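16S rRNA methyltransferase (Streptomyces sp. DSM 40477, PDB 3MQ2) methylates N1 of adenine 1408 in 16S rRNA with S-adenosyl-L-methionine as methyl donor, conferring resistance to aminoglycosides such as kanamycin, neomycin and apramycin. Local coordinates at residues V104-G109 / T194-R199; S110-V115 / V149-E154; L137-L142 / F207-L212. All coordinates share one frame; numbering follows the deposited sequence.

All three contacts belong to the Rossmann-like methyltransferase fold, whose seven-stranded sheet has the order 3-2-1-4-5-7-6. Contact 1 sets the end of strand 99-105 against helix 196-200, contact 2 sets the following helix 109-116 against the loop after strand 134-141, and contact 3 pairs 134-141, the neighbour of 99-105, with 209-216. Contacts 1 and 3 have centres about 10 Å apart; contact 2 is about 14 Å from each. Along the chain, contact 2 is nested inside contact 1, while contact 3 crosses both. Bonds from Gly109 N to Glu151 OE2 and Met106 N to Ala139 O tie contact 1 to contacts 2 and 3, so the S-adenosyl-L-homocysteine pocket of contacts 1 and 2 rests on the sheet.

Contact 1. Residues V104-G109 / T194-R199; sequences VLMPWG and TSWTRR. With SAH (S-adenosyl-L-homocysteine), chain C.
Met106 lies over one face of the Trp196 indole. The aliphatic base of the methionine does the covering: Met106 CB sits almost on the normal of the Trp196 five-membered ring, 3.7 Å from its centroid, a CH-pi contact. Met106 CG lies over the same face, 3.7 Å from Trp196 CD1. The bend at chi2 sets Met106 SD obliquely, 5.2 Å from the centroid of the same five-membered ring, a Met-aromatic contact, and the bend at chi3 brings Met106 CE to 3.9 Å from Trp196 CB. A flexible, polarisable chain suits this place because it can follow the flat ring.

The segment 104-109 leaves the C-terminal end of strand 99-105, the fourth strand of the Rossmann-like methyltransferase sheet, where this family binds its cofactor. Here the Leu105 carbonyl oxygen accepts a 2.8 Å hydrogen bond from the amino N of S-adenosyl-L-homocysteine. Across from it, Thr194 serves two roles. Its methyl CG2 meets Leu105 CD1 at 3.8 Å, while its hydroxyl OG1 accepts from Trp196 N at 3.0 Å, with an N-H...O angle of 155°. That capping bond steadies the turn into helix 196-200, from which the Trp196 ring projects toward the pocket. Ser195 N adds a weak bond to the ligand carboxylate. Trp108 reaches the far rim of Trp196, its CD1 3.7 Å from Trp196 CZ2; the two ring planes are inclined at 66°, rim to rim, with neither over the other's face. The Trp108 indole also passes beside the ligand's C5' and SD, which brings it close to the sulfur that carries the transferable methyl in the cofactor.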
loop_
_atom_site.group_PDB
_atom_site.type_symbol
_atom_site.label_atom_id
_atom_site.label_comp_id
_atom_site.label_asym_id
_atom_site.label_seq_id
_atom_site.Cartn_x
_atom_site.Cartn_y
_atom_site.Cartn_z
ATOM N N VAL A 104 -1.554 -2.176 -0.403
ATOM C CA VAL A 104 -0.188 -2.687 -0.340
ATOM C C VAL A 104 0.101 -3.280 -1.705
ATOM O O VAL A 104 -0.411 -4.357 -2.035
ATOM C CB VAL A 104 -0.023 -3.793 0.714
ATOM C CG1 VAL A 104 1.452 -4.292 0.736
ATOM C CG2 VAL A 104 -0.429 -3.284 2.098
ATOM N N LEU A 105 0.896 -2.585 -2.511
ATOM C CA LEU A 105 1.036 -2.982 -3.914
ATOM C C LEU A 105 2.433 -3.503 -4.220
ATOM O O LEU A 105 3.417 -2.825 -3.978
ATOM C CB LEU A 105 0.702 -1.813 -4.847
ATOM C CG LEU A 105 -0.632 -1.096 -4.635
ATOM C CD1 LEU A 105 -0.854 -0.083 -5.751
ATOM C CD2 LEU A 105 -1.778 -2.088 -4.591
ATOM N N MET A 106 2.506 -4.712 -4.760
ATOM C CA MET A 106 3.785 -5.322 -5.146
ATOM C C MET A 106 4.824 -5.344 -4.033
ATOM O O MET A 106 5.971 -4.964 -4.262
ATOM C CB MET A 106 4.392 -4.594 -6.357
ATOM C CG MET A 106 3.385 -4.029 -7.316
ATOM S SD MET A 106 2.493 -5.381 -8.084
ATOM C CE MET A 106 3.770 -5.994 -9.180
ATOM N N PRO A 107 4.449 -5.816 -2.833
ATOM C CA PRO A 107 5.419 -5.782 -1.737
ATOM C C PRO A 107 6.566 -6.762 -1.949
ATOM O O PRO A 107 6.410 -7.786 -2.626
ATOM C CB PRO A 107 4.583 -6.209 -0.527
ATOM C CG PRO A 107 3.536 -7.115 -1.123
ATOM C CD PRO A 107 3.172 -6.430 -2.417
ATOM N N TRP A 108 7.717 -6.432 -1.374
ATOM C CA TRP A 108 8.795 -7.398 -1.220
ATOM C C TRP A 108 9.436 -7.187 0.146
ATOM O O TRP A 108 9.037 -6.282 0.886
ATOM C CB TRP A 108 9.823 -7.313 -2.366
ATOM C CG TRP A 108 10.542 -5.993 -2.551
ATOM C CD1 TRP A 108 10.146 -4.937 -3.328
ATOM C CD2 TRP A 108 11.802 -5.620 -1.980
ATOM N NE1 TRP A 108 11.086 -3.924 -3.260
ATOM C CE2 TRP A 108 12.104 -4.320 -2.435
ATOM C CE3 TRP A 108 12.709 -6.264 -1.129
ATOM C CZ2 TRP A 108 13.273 -3.647 -2.063
ATOM C CZ3 TRP A 108 13.870 -5.589 -0.751
ATOM C CH2 TRP A 108 14.141 -4.297 -1.228
ATOM N N GLY A 109 10.403 -8.029 0.490
ATOM C CA GLY A 109 11.063 -7.898 1.779
ATOM C C GLY A 109 10.120 -8.223 2.919
ATOM O O GLY A 109 9.233 -9.061 2.779
ATOM N N THR A 194 1.885 1.954 -10.851
ATOM C CA THR A 194 3.113 1.771 -10.089
ATOM C C THR A 194 4.322 1.625 -11.019
ATOM O O THR A 194 4.175 1.318 -12.201
ATOM C CB THR A 194 3.024 0.584 -9.094
ATOM O OG1 THR A 194 3.602 -0.594 -9.664
ATOM C CG2 THR A 194 1.577 0.312 -8.693
ATOM N N SER A 195 5.512 1.840 -10.472
ATOM C CA SER A 195 6.744 1.732 -11.243
ATOM C C SER A 195 6.955 0.309 -11.745
ATOM O O SER A 195 7.804 0.060 -12.605
ATOM C CB SER A 195 7.947 2.157 -10.394
ATOM O OG SER A 195 8.175 1.252 -9.323
ATOM N N TRP A 196 6.184 -0.628 -11.208
ATOM C CA TRP A 196 6.405 -2.031 -11.524
ATOM C C TRP A 196 5.915 -2.382 -12.918
ATOM O O TRP A 196 6.318 -3.398 -13.475
ATOM C CB TRP A 196 5.770 -2.941 -10.470
ATOM C CG TRP A 196 6.472 -2.846 -9.153
ATOM C CD1 TRP A 196 6.249 -1.925 -8.173
ATOM C CD2 TRP A 196 7.532 -3.689 -8.679
ATOM N NE1 TRP A 196 7.100 -2.144 -7.115
ATOM C CE2 TRP A 196 7.896 -3.222 -7.398
ATOM C CE3 TRP A 196 8.201 -4.797 -9.207
ATOM C CZ2 TRP A 196 8.905 -3.822 -6.640
ATOM C CZ3 TRP A 196 9.202 -5.393 -8.451
ATOM C CH2 TRP A 196 9.544 -4.902 -7.183
ATOM N N THR A 197 5.040 -1.549 -13.474
ATOM C CA THR A 197 4.519 -1.779 -14.820
ATOM C C THR A 197 5.668 -1.952 -15.806
ATOM O O THR A 197 5.641 -2.833 -16.667
ATOM C CB THR A 197 3.632 -0.611 -15.300
ATOM O OG1 THR A 197 2.561 -0.396 -14.368
ATOM C CG2 THR A 197 3.049 -0.921 -16.668
ATOM N N ARG A 198 6.680 -1.108 -15.666
ATOM C CA ARG A 198 7.812 -1.132 -16.575
ATOM C C ARG A 198 8.597 -2.429 -16.423
ATOM O O ARG A 198 8.927 -3.080 -17.412
ATOM C CB ARG A 198 8.719 0.074 -16.334
ATOM C CG ARG A 198 9.626 0.396 -17.507
ATOM C CD ARG A 198 10.652 1.452 -17.139
ATOM N NE ARG A 198 10.054 2.616 -16.491
ATOM C CZ ARG A 198 10.016 2.801 -15.175
ATOM N NH1 ARG A 198 10.541 1.895 -14.361
ATOM N NH2 ARG A 198 9.454 3.889 -14.669
ATOM N N ARG A 199 8.884 -2.802 -15.180
ATOM C CA ARG A 199 9.629 -4.024 -14.897
ATOM C C ARG A 199 8.880 -5.237 -15.420
ATOM O O ARG A 199 9.483 -6.175 -15.941
ATOM C CB ARG A 199 9.870 -4.168 -13.393
ATOM C CG ARG A 199 10.549 -5.475 -12.989
ATOM C CD ARG A 199 11.022 -5.437 -11.537
ATOM N NE ARG A 199 11.403 -6.758 -11.033
ATOM C CZ ARG A 199 12.653 -7.208 -10.954
ATOM N NH1 ARG A 199 13.669 -6.447 -11.350
ATOM N NH2 ARG A 199 12.884 -8.422 -10.476
HETATM N N SAH C . 4.058 -0.112 -4.181
HETATM C CA SAH C . 5.115 0.513 -4.958
HETATM C CB SAH C . 6.487 -0.026 -4.558
HETATM C CG SAH C . 6.546 -1.541 -4.401
HETATM S SD SAH C . 8.255 -2.132 -4.301
HETATM C C SAH C . 4.861 0.267 -6.433
HETATM O O SAH C . 5.565 0.795 -7.294
HETATM O OXT SAH C . 3.942 -0.475 -6.777
HETATM C "C5'" SAH C . 7.947 -2.505 -2.555
HETATM C "C4'" SAH C . 8.225 -1.302 -1.660
HETATM O "O4'" SAH C . 7.944 -1.652 -0.321
HETATM C "C3'" SAH C . 9.689 -0.857 -1.687
HETATM O "O3'" SAH C . 9.746 0.524 -1.945
HETATM C "C2'" SAH C . 10.228 -1.093 -0.294
HETATM O "O2'" SAH C . 11.071 -0.032 0.118
HETATM C "C1'" SAH C . 8.953 -1.133 0.523
HETATM N N9 SAH C . 9.033 -1.959 1.734
HETATM C C8 SAH C . 9.454 -3.255 1.873
HETATM N N7 SAH C . 9.330 -3.599 3.185
HETATM C C5 SAH C . 8.829 -2.530 3.859
HETATM C C6 SAH C . 8.506 -2.317 5.191
HETATM N N6 SAH C . 8.669 -3.280 6.095
HETATM N N1 SAH C . 8.001 -1.094 5.567
HETATM C C2 SAH C . 7.819 -0.087 4.642
HETATM N N3 SAH C . 8.149 -0.292 3.322
HETATM C C4 SAH C . 8.636 -1.501 2.953
#

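Contact 2. Residues S110-V115 / V149-E154; sequences SLLRGV and VPEVGE. With SAH (S-adenosyl-L-homocysteine), chain C.
Arg113 and Glu151 mark the closest approach of the backbones, with CA atoms 5.6 Å apart where the 3-10 turn 150-152 lies against helix 109-116. In this Rossmann-like methyltransferase, the helix follows the fourth strand of the sheet, and the turn belongs to the loop between strand 134-141 and helix 160-173. Leu112 carries the apolar part. CG anti to the backbone N (chi1 168°) carries its fork toward the loop, where Leu112 CD2 touches Val152 CG1 at 3.6 Å and Glu151 CG at 4.0 Å. The leucine stands roughly perpendicular to the Glu151 side chain, meeting its aliphatic portion, while the beta-branched Val152 offers CG1 as a compact apolar partner. The other leucine methyl, CD1, rests on Leu140 of strand 134-141, so the apolar residue links sheet and loop. Arg113 is exposed, and its aliphatic base lies against the backbone of the turn, with Arg113 CB 3.7 Å from Glu151 O. Bent at chi2, Glu151 turns its carboxylate to the start of the helix, where OE2 accepts from Gly109 N. The first turn of the helix also meets the ligand: Ser110 OG accepts from N6 of the S-adenosyl-L-homocysteine adenine at 2.8 Å.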
loop_
_atom_site.group_PDB
_atom_site.type_symbol
_atom_site.label_atom_id
_atom_site.label_comp_id
_atom_site.label_asym_id
_atom_site.label_seq_id
_atom_site.Cartn_x
_atom_site.Cartn_y
_atom_site.Cartn_z
ATOM N N SER A 110 10.297 -7.547 4.047
ATOM C CA SER A 110 9.551 -7.905 5.248
ATOM C C SER A 110 8.067 -7.587 5.109
ATOM O O SER A 110 7.241 -8.229 5.746
ATOM C CB SER A 110 10.135 -7.196 6.479
ATOM O OG SER A 110 9.947 -5.791 6.398
ATOM N N LEU A 111 7.734 -6.611 4.270
ATOM C CA LEU A 111 6.329 -6.282 4.029
ATOM C C LEU A 111 5.630 -7.442 3.315
ATOM O O LEU A 111 4.470 -7.746 3.588
ATOM C CB LEU A 111 6.201 -4.990 3.217
ATOM C CG LEU A 111 4.779 -4.501 2.906
ATOM C CD1 LEU A 111 3.958 -4.394 4.171
ATOM C CD2 LEU A 111 4.825 -3.158 2.174
ATOM N N LEU A 112 6.343 -8.093 2.403
ATOM C CA LEU A 112 5.760 -9.237 1.705
ATOM C C LEU A 112 5.613 -10.387 2.693
ATOM O O LEU A 112 4.573 -11.033 2.764
ATOM C CB LEU A 112 6.633 -9.642 0.506
ATOM C CG LEU A 112 6.303 -10.992 -0.155
ATOM C CD1 LEU A 112 4.842 -11.043 -0.579
ATOM C CD2 LEU A 112 7.228 -11.232 -1.340
ATOM N N ARG A 113 6.658 -10.645 3.472
ATOM C CA ARG A 113 6.566 -11.702 4.461
ATOM C C ARG A 113 5.354 -11.443 5.354
ATOM O O ARG A 113 4.590 -12.359 5.684
ATOM C CB ARG A 113 7.857 -11.775 5.280
ATOM C CG ARG A 113 7.923 -12.973 6.207
ATOM C CD ARG A 113 9.293 -13.099 6.865
ATOM N NE ARG A 113 9.501 -12.108 7.919
ATOM C CZ ARG A 113 10.257 -11.023 7.788
ATOM N NH1 ARG A 113 10.885 -10.782 6.643
ATOM N NH2 ARG A 113 10.389 -10.178 8.801
ATOM N N GLY A 114 5.160 -10.177 5.709
ATOM C CA GLY A 114 4.058 -9.778 6.566
ATOM C C GLY A 114 2.686 -10.065 5.977
ATOM O O GLY A 114 1.795 -10.571 6.671
ATOM N N VAL A 115 2.500 -9.744 4.697
ATOM C CA VAL A 115 1.188 -9.941 4.083
ATOM C C VAL A 115 0.889 -11.385 3.699
ATOM O O VAL A 115 -0.219 -11.686 3.258
ATOM C CB VAL A 115 0.904 -8.977 2.908
ATOM C CG1 VAL A 115 0.943 -7.538 3.405
ATOM C CG2 VAL A 115 1.871 -9.204 1.749
ATOM N N VAL A 149 11.746 -16.066 -3.696
ATOM C CA VAL A 149 12.705 -15.177 -3.040
ATOM C C VAL A 149 12.812 -15.586 -1.566
ATOM O O VAL A 149 11.933 -16.273 -1.044
ATOM C CB VAL A 149 12.264 -13.704 -3.156
ATOM C CG1 VAL A 149 12.231 -13.280 -4.622
ATOM C CG2 VAL A 149 10.887 -13.515 -2.529
ATOM N N PRO A 150 13.893 -15.172 -0.891
ATOM C CA PRO A 150 14.090 -15.627 0.488
ATOM C C PRO A 150 12.888 -15.344 1.391
ATOM O O PRO A 150 12.543 -16.187 2.226
ATOM C CB PRO A 150 15.303 -14.813 0.951
ATOM C CG PRO A 150 16.078 -14.567 -0.306
ATOM C CD PRO A 150 15.021 -14.354 -1.372
ATOM N N GLU A 151 12.252 -14.189 1.229
ATOM C CA GLU A 151 11.229 -13.768 2.186
ATOM C C GLU A 151 9.899 -14.520 2.089
ATOM O O GLU A 151 9.073 -14.409 2.996
ATOM C CB GLU A 151 11.001 -12.245 2.170
ATOM C CG GLU A 151 10.520 -11.659 0.845
ATOM C CD GLU A 151 11.666 -11.237 -0.078
ATOM O OE1 GLU A 151 12.741 -11.881 -0.046
ATOM O OE2 GLU A 151 11.483 -10.262 -0.846
ATOM N N VAL A 152 9.683 -15.279 1.014
ATOM C CA VAL A 152 8.477 -16.111 0.935
ATOM C C VAL A 152 8.711 -17.517 1.472
ATOM O O VAL A 152 7.780 -18.317 1.561
ATOM C CB VAL A 152 7.866 -16.201 -0.486
ATOM C CG1 VAL A 152 7.534 -14.812 -1.008
ATOM C CG2 VAL A 152 8.789 -16.979 -1.451
ATOM N N GLY A 153 9.956 -17.816 1.823
ATOM C CA GLY A 153 10.281 -19.102 2.417
ATOM C C GLY A 153 9.771 -20.262 1.591
ATOM O O GLY A 153 10.007 -20.321 0.384
ATOM N N GLU A 154 9.075 -21.195 2.239
ATOM C CA GLU A 154 8.535 -22.361 1.541
ATOM C C GLU A 154 7.076 -22.184 1.120
ATOM O O GLU A 154 6.421 -23.148 0.721
ATOM C CB GLU A 154 8.669 -23.623 2.399
ATOM C CG GLU A 154 10.100 -24.078 2.635
ATOM C CD GLU A 154 10.169 -25.416 3.350
ATOM O OE1 GLU A 154 11.290 -25.922 3.569
ATOM O OE2 GLU A 154 9.099 -25.963 3.691
HETATM N N SAH C . 4.058 -0.112 -4.181
HETATM C CA SAH C . 5.115 0.513 -4.958
HETATM C CB SAH C . 6.487 -0.026 -4.558
HETATM C CG SAH C . 6.546 -1.541 -4.401
HETATM S SD SAH C . 8.255 -2.132 -4.301
HETATM C C SAH C . 4.861 0.267 -6.433
HETATM O O SAH C . 5.565 0.795 -7.294
HETATM O OXT SAH C . 3.942 -0.475 -6.777
HETATM C "C5'" SAH C . 7.947 -2.505 -2.555
HETATM C "C4'" SAH C . 8.225 -1.302 -1.660
HETATM O "O4'" SAH C . 7.944 -1.652 -0.321
HETATM C "C3'" SAH C . 9.689 -0.857 -1.687
HETATM O "O3'" SAH C . 9.746 0.524 -1.945
HETATM C "C2'" SAH C . 10.228 -1.093 -0.294
HETATM O "O2'" SAH C . 11.071 -0.032 0.118
HETATM C "C1'" SAH C . 8.953 -1.133 0.523
HETATM N N9 SAH C . 9.033 -1.959 1.734
HETATM C C8 SAH C . 9.454 -3.255 1.873
HETATM N N7 SAH C . 9.330 -3.599 3.185
HETATM C C5 SAH C . 8.829 -2.530 3.859
HETATM C C6 SAH C . 8.506 -2.317 5.191
HETATM N N6 SAH C . 8.669 -3.280 6.095
HETATM N N1 SAH C . 8.001 -1.094 5.567
HETATM C C2 SAH C . 7.819 -0.087 4.642
HETATM N N3 SAH C . 8.149 -0.292 3.322
HETATM C C4 SAH C . 8.636 -1.501 2.953
#

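Contact 3. Residues L137-L142 / F207-L212; sequences LVALNL and FDVLAL
Leu140 and Leu212 both set CG anti to their own carbonyl carbon (chi1 -65° and -53°), and their branches converge obliquely on one face of the sheet until their CD1 atoms are 4.1 Å apart. Leu142 adopts the same first torsion and lays CD2 against Leu210 CB at 3.9 Å. Beneath these side chains, strands 134-141 and 209-216 run antiparallel. Val138 with Leu212 and Leu140 with Leu210 form hydrogen-bonded pairs. The bonds of the first pair are nearly straight, with Val138 N and Leu212 O 2.8 Å apart, and Leu142 N extends the series to Asp208 O at 2.8 Å. On the opposite face, Ala139 and Ala211 form a non-hydrogen-bonded pair whose small methyls keep this side low beside Leu137 CD1 and Val209 CG1, the latter 3.9 Å from Ala139 CB. An antiparallel seventh strand slotted between the fifth and sixth is the hallmark of class I methyltransferases. Helices 160-173 and 109-116 cover the leucine face, whereas Asn141 on the other lies against Met106 and Trp196, its OD1 accepting from His143 N. Five bonds satisfy backbone N-H and C=O groups that face each other, so the strands can lie buried among the apolar Val138, Leu140, Leu210 and Leu212.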
loop_
_atom_site.group_PDB
_atom_site.type_symbol
_atom_site.label_atom_id
_atom_site.label_comp_id
_atom_site.label_asym_id
_atom_site.label_seq_id
_atom_site.Cartn_x
_atom_site.Cartn_y
_atom_site.Cartn_z
ATOM N N LEU A 137 -6.625 -3.586 -0.324
ATOM C CA LEU A 137 -6.142 -4.223 -1.533
ATOM C C LEU A 137 -4.692 -4.598 -1.295
ATOM O O LEU A 137 -3.855 -3.727 -1.022
ATOM C CB LEU A 137 -6.224 -3.254 -2.705
ATOM C CG LEU A 137 -5.404 -3.615 -3.938
ATOM C CD1 LEU A 137 -5.852 -4.947 -4.533
ATOM C CD2 LEU A 137 -5.535 -2.502 -4.948
ATOM N N VAL A 138 -4.395 -5.891 -1.370
ATOM C CA VAL A 138 -3.013 -6.356 -1.379
ATOM C C VAL A 138 -2.768 -6.943 -2.754
ATOM O O VAL A 138 -3.434 -7.899 -3.151
ATOM C CB VAL A 138 -2.744 -7.441 -0.320
ATOM C CG1 VAL A 138 -1.325 -7.977 -0.474
ATOM C CG2 VAL A 138 -2.953 -6.895 1.096
ATOM N N ALA A 139 -1.837 -6.363 -3.501
ATOM C CA ALA A 139 -1.596 -6.861 -4.849
ATOM C C ALA A 139 -0.257 -7.566 -4.827
ATOM O O ALA A 139 0.797 -6.925 -4.758
ATOM C CB ALA A 139 -1.602 -5.734 -5.847
ATOM N N LEU A 140 -0.300 -8.893 -4.838
ATOM C CA LEU A 140 0.925 -9.674 -4.732
ATOM C C LEU A 140 1.617 -9.762 -6.082
ATOM O O LEU A 140 0.991 -10.090 -7.081
ATOM C CB LEU A 140 0.623 -11.086 -4.246
ATOM C CG LEU A 140 0.075 -11.240 -2.835
ATOM C CD1 LEU A 140 -0.159 -12.712 -2.542
ATOM C CD2 LEU A 140 1.028 -10.620 -1.802
ATOM N N ASN A 141 2.911 -9.455 -6.097
ATOM C CA ASN A 141 3.736 -9.691 -7.276
ATOM C C ASN A 141 4.130 -11.157 -7.266
ATOM O O ASN A 141 4.937 -11.586 -6.436
ATOM C CB ASN A 141 4.985 -8.811 -7.211
ATOM C CG ASN A 141 5.880 -8.964 -8.432
ATOM O OD1 ASN A 141 5.711 -9.878 -9.241
ATOM N ND2 ASN A 141 6.860 -8.066 -8.558
ATOM N N LEU A 142 3.550 -11.930 -8.180
ATOM C CA LEU A 142 3.747 -13.369 -8.188
ATOM C C LEU A 142 5.188 -13.756 -8.569
ATOM O O LEU A 142 5.609 -14.893 -8.364
ATOM C CB LEU A 142 2.704 -14.032 -9.096
ATOM C CG LEU A 142 1.252 -13.856 -8.639
ATOM C CD1 LEU A 142 0.278 -14.221 -9.757
ATOM C CD2 LEU A 142 0.964 -14.671 -7.379
ATOM N N PHE A 207 -0.279 -14.030 -16.049
ATOM C CA PHE A 207 -0.556 -13.012 -15.049
ATOM C C PHE A 207 0.671 -12.826 -14.186
ATOM O O PHE A 207 1.404 -13.780 -13.928
ATOM C CB PHE A 207 -1.697 -13.436 -14.134
ATOM C CG PHE A 207 -3.016 -13.558 -14.822
ATOM C CD1 PHE A 207 -3.675 -12.437 -15.294
ATOM C CD2 PHE A 207 -3.616 -14.799 -14.956
ATOM C CE1 PHE A 207 -4.916 -12.559 -15.924
ATOM C CE2 PHE A 207 -4.856 -14.929 -15.575
ATOM C CZ PHE A 207 -5.502 -13.798 -16.052
ATOM N N ASP A 208 0.869 -11.601 -13.719
ATOM C CA ASP A 208 1.991 -11.286 -12.850
ATOM C C ASP A 208 1.548 -10.962 -11.439
ATOM O O ASP A 208 2.371 -10.939 -10.535
ATOM C CB ASP A 208 2.732 -10.070 -13.384
ATOM C CG ASP A 208 3.260 -10.291 -14.770
ATOM O OD1 ASP A 208 3.859 -11.358 -14.986
ATOM O OD2 ASP A 208 3.078 -9.407 -15.628
ATOM N N VAL A 209 0.256 -10.687 -11.261
ATOM C CA VAL A 209 -0.227 -10.147 -9.992
ATOM C C VAL A 209 -1.500 -10.847 -9.545
ATOM O O VAL A 209 -2.380 -11.140 -10.360
ATOM C CB VAL A 209 -0.499 -8.639 -10.124
ATOM C CG1 VAL A 209 -1.209 -8.090 -8.882
ATOM C CG2 VAL A 209 0.800 -7.882 -10.382
ATOM N N LEU A 210 -1.588 -11.124 -8.250
ATOM C CA LEU A 210 -2.794 -11.666 -7.637
ATOM C C LEU A 210 -3.323 -10.609 -6.671
ATOM O O LEU A 210 -2.610 -10.186 -5.765
ATOM C CB LEU A 210 -2.458 -12.932 -6.845
ATOM C CG LEU A 210 -3.598 -13.687 -6.167
ATOM C CD1 LEU A 210 -4.567 -14.189 -7.229
ATOM C CD2 LEU A 210 -3.057 -14.842 -5.342
ATOM N N ALA A 211 -4.571 -10.183 -6.869
ATOM C CA ALA A 211 -5.193 -9.168 -6.015
ATOM C C ALA A 211 -6.015 -9.789 -4.893
ATOM O O ALA A 211 -6.929 -10.568 -5.143
ATOM C CB ALA A 211 -6.074 -8.235 -6.846
ATOM N N LEU A 212 -5.683 -9.421 -3.662
ATOM C CA LEU A 212 -6.434 -9.836 -2.484
ATOM C C LEU A 212 -7.203 -8.627 -1.991
ATOM O O LEU A 212 -6.603 -7.607 -1.671
ATOM C CB LEU A 212 -5.470 -10.293 -1.380
ATOM C CG LEU A 212 -4.421 -11.360 -1.714
ATOM C CD1 LEU A 212 -3.494 -11.586 -0.527
ATOM C CD2 LEU A 212 -5.069 -12.661 -2.124
#